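Uroporphyrinogen III synthase (Thermus thermophilus, PDB 1WD7) probably makes uroporphyrinogen III in tetrapyrrole biosynthesis. Local coordinates at residues V60-A65 and F93-G98. Numbering follows the deposited sequence.
Sequences VDLFLA and FRLARG
The ring of Phe93 meets Leu62 CD1 at its edge, in the ring plane, with CD1 3.3 Å from Phe93 CD2; the imidazole of His113 also meets the ring, the two planes about 15° apart. Leu62 and Phe93 sit on neighbouring strands of a five-stranded parallel sheet in one of the two alpha/beta lobes expected of a HemD-type synthase, where strands 62-65 and 93-96 run side by side, joined by a right-handed crossover through largely helical chain. Leu62 has CG anti to its N (chi1 174°), and from there CD1 reaches over the neighbouring strand, 3.0 Å from Phe93 O and 3.9 Å from Leu95 CD1. Leu64 and Leu95 lie alongside each other on the same face; branched leucines suit it, because a forked side chain can touch the neighbouring strand and a helix at once: Leu62 and Leu64 both also pack on helix 144-152. The other face carries Phe63, Ala65, Arg94 and Ala96. Here the small methyls of Ala65 and Ala96 let helix 99-107 come close through Ala101, while the aromatic ring of Phe63 reaches Leu105. Arg94 turns its guanidinium away from Phe63, and the carbonyls of Leu89 and Pro111 take hydrogen bonds from NH2 and NH1. Phe63 and Ala65 each use both N and O toward the second strand, as a parallel ladder requires. Its last rung lies just before helix 99-107, where Arg97 N donates to Ala65 O at 2.8 Å, with a C=O...N angle of 175°.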
loop_
_atom_site.group_PDB
_atom_site.type_symbol
_atom_site.label_atom_id
_atom_site.label_comp_id
_atom_site.label_asym_id
_atom_site.label_seq_id
_atom_site.Cartn_x
_atom_site.Cartn_y
_atom_site.Cartn_z
ATOM N N VAL A 60 -0.911 -24.735 -5.118
ATOM C CA VAL A 60 -2.102 -23.943 -4.881
ATOM C C VAL A 60 -2.948 -23.864 -6.162
ATOM O O VAL A 60 -2.459 -24.058 -7.267
ATOM C CB VAL A 60 -1.746 -22.535 -4.307
ATOM C CG1 VAL A 60 -0.999 -22.708 -2.970
ATOM C CG2 VAL A 60 -0.975 -21.717 -5.318
ATOM N N ASP A 61 -4.244 -23.647 -5.981
ATOM C CA ASP A 61 -5.129 -23.556 -7.154
ATOM C C ASP A 61 -5.228 -22.118 -7.631
ATOM O O ASP A 61 -5.450 -21.879 -8.809
ATOM C CB ASP A 61 -6.518 -24.076 -6.770
ATOM C CG ASP A 61 -6.485 -25.573 -6.449
ATOM O OD1 ASP A 61 -6.359 -26.366 -7.389
ATOM O OD2 ASP A 61 -6.542 -25.912 -5.261
ATOM N N LEU A 62 -5.044 -21.175 -6.703
ATOM C CA LEU A 62 -5.146 -19.756 -7.063
ATOM C C LEU A 62 -4.064 -18.951 -6.361
ATOM O O LEU A 62 -3.776 -19.184 -5.171
ATOM C CB LEU A 62 -6.526 -19.244 -6.640
ATOM C CG LEU A 62 -6.866 -17.759 -6.771
ATOM C CD1 LEU A 62 -6.836 -17.315 -8.237
ATOM C CD2 LEU A 62 -8.259 -17.537 -6.183
ATOM N N PHE A 63 -3.441 -18.043 -7.107
ATOM C CA PHE A 63 -2.422 -17.166 -6.534
ATOM C C PHE A 63 -2.807 -15.707 -6.845
ATOM O O PHE A 63 -2.975 -15.334 -8.024
ATOM C CB PHE A 63 -1.046 -17.447 -7.167
ATOM C CG PHE A 63 0.041 -16.482 -6.694
ATOM C CD1 PHE A 63 0.549 -16.576 -5.418
ATOM C CD2 PHE A 63 0.469 -15.455 -7.522
ATOM C CE1 PHE A 63 1.478 -15.652 -4.941
ATOM C CE2 PHE A 63 1.409 -14.516 -7.065
ATOM C CZ PHE A 63 1.905 -14.618 -5.770
ATOM N N LEU A 64 -2.918 -14.914 -5.789
ATOM C CA LEU A 64 -3.228 -13.501 -5.896
ATOM C C LEU A 64 -2.081 -12.642 -5.454
ATOM O O LEU A 64 -1.535 -12.816 -4.352
ATOM C CB LEU A 64 -4.475 -13.141 -5.041
ATOM C CG LEU A 64 -5.861 -13.265 -5.676
ATOM C CD1 LEU A 64 -6.262 -14.696 -5.754
ATOM C CD2 LEU A 64 -6.867 -12.466 -4.848
ATOM N N ALA A 65 -1.646 -11.772 -6.351
ATOM C CA ALA A 65 -0.525 -10.847 -6.027
ATOM C C ALA A 65 -1.050 -9.432 -5.870
ATOM O O ALA A 65 -1.813 -8.962 -6.722
ATOM C CB ALA A 65 0.519 -10.888 -7.144
ATOM N N PHE A 93 -4.388 -20.544 -11.090
ATOM C CA PHE A 93 -5.019 -19.375 -11.703
ATOM C C PHE A 93 -4.327 -18.201 -11.006
ATOM O O PHE A 93 -4.400 -18.100 -9.780
ATOM C CB PHE A 93 -6.507 -19.376 -11.405
ATOM C CG PHE A 93 -7.278 -18.279 -12.103
ATOM C CD1 PHE A 93 -7.412 -18.281 -13.487
ATOM C CD2 PHE A 93 -7.858 -17.250 -11.381
ATOM C CE1 PHE A 93 -8.120 -17.278 -14.135
ATOM C CE2 PHE A 93 -8.569 -16.231 -12.022
ATOM C CZ PHE A 93 -8.705 -16.242 -13.393
ATOM N N ARG A 94 -3.731 -17.313 -11.796
ATOM C CA ARG A 94 -2.988 -16.165 -11.267
ATOM C C ARG A 94 -3.701 -14.839 -11.483
ATOM O O ARG A 94 -4.020 -14.465 -12.603
ATOM C CB ARG A 94 -1.602 -16.120 -11.910
ATOM C CG ARG A 94 -0.804 -17.403 -11.695
ATOM C CD ARG A 94 0.609 -17.314 -12.311
ATOM N NE ARG A 94 0.583 -17.211 -13.764
ATOM C CZ ARG A 94 0.261 -18.198 -14.588
ATOM N NH1 ARG A 94 0.262 -17.990 -15.915
ATOM N NH2 ARG A 94 -0.064 -19.403 -14.109
ATOM N N LEU A 95 -3.940 -14.129 -10.383
ATOM C CA LEU A 95 -4.614 -12.829 -10.463
ATOM C C LEU A 95 -3.688 -11.773 -9.882
ATOM O O LEU A 95 -3.031 -11.991 -8.870
ATOM C CB LEU A 95 -5.903 -12.875 -9.658
ATOM C CG LEU A 95 -7.207 -12.877 -10.452
ATOM C CD1 LEU A 95 -8.036 -14.027 -10.009
ATOM C CD2 LEU A 95 -7.947 -11.566 -10.187
ATOM N N ALA A 96 -3.630 -10.621 -10.539
ATOM C CA ALA A 96 -2.810 -9.520 -10.026
ATOM C C ALA A 96 -3.723 -8.321 -9.708
ATOM O O ALA A 96 -4.615 -7.994 -10.486
ATOM C CB ALA A 96 -1.764 -9.128 -11.078
ATOM N N ARG A 97 -3.487 -7.679 -8.570
ATOM C CA ARG A 97 -4.332 -6.544 -8.220
ATOM C C ARG A 97 -4.266 -5.403 -9.262
ATOM O O ARG A 97 -5.311 -4.800 -9.625
ATOM C CB ARG A 97 -3.923 -6.008 -6.844
ATOM C CG ARG A 97 -4.717 -4.770 -6.453
ATOM C CD ARG A 97 -4.385 -4.313 -5.026
ATOM N NE ARG A 97 -2.979 -3.936 -4.888
ATOM C CZ ARG A 97 -2.515 -3.182 -3.886
ATOM N NH1 ARG A 97 -3.350 -2.724 -2.957
ATOM N NH2 ARG A 97 -1.226 -2.899 -3.813
ATOM N N GLY A 98 -3.058 -5.079 -9.706
ATOM C CA GLY A 98 -2.847 -3.996 -10.639
ATOM C C GLY A 98 -1.610 -4.198 -11.506
ATOM O O GLY A 98 -0.973 -5.262 -11.509
#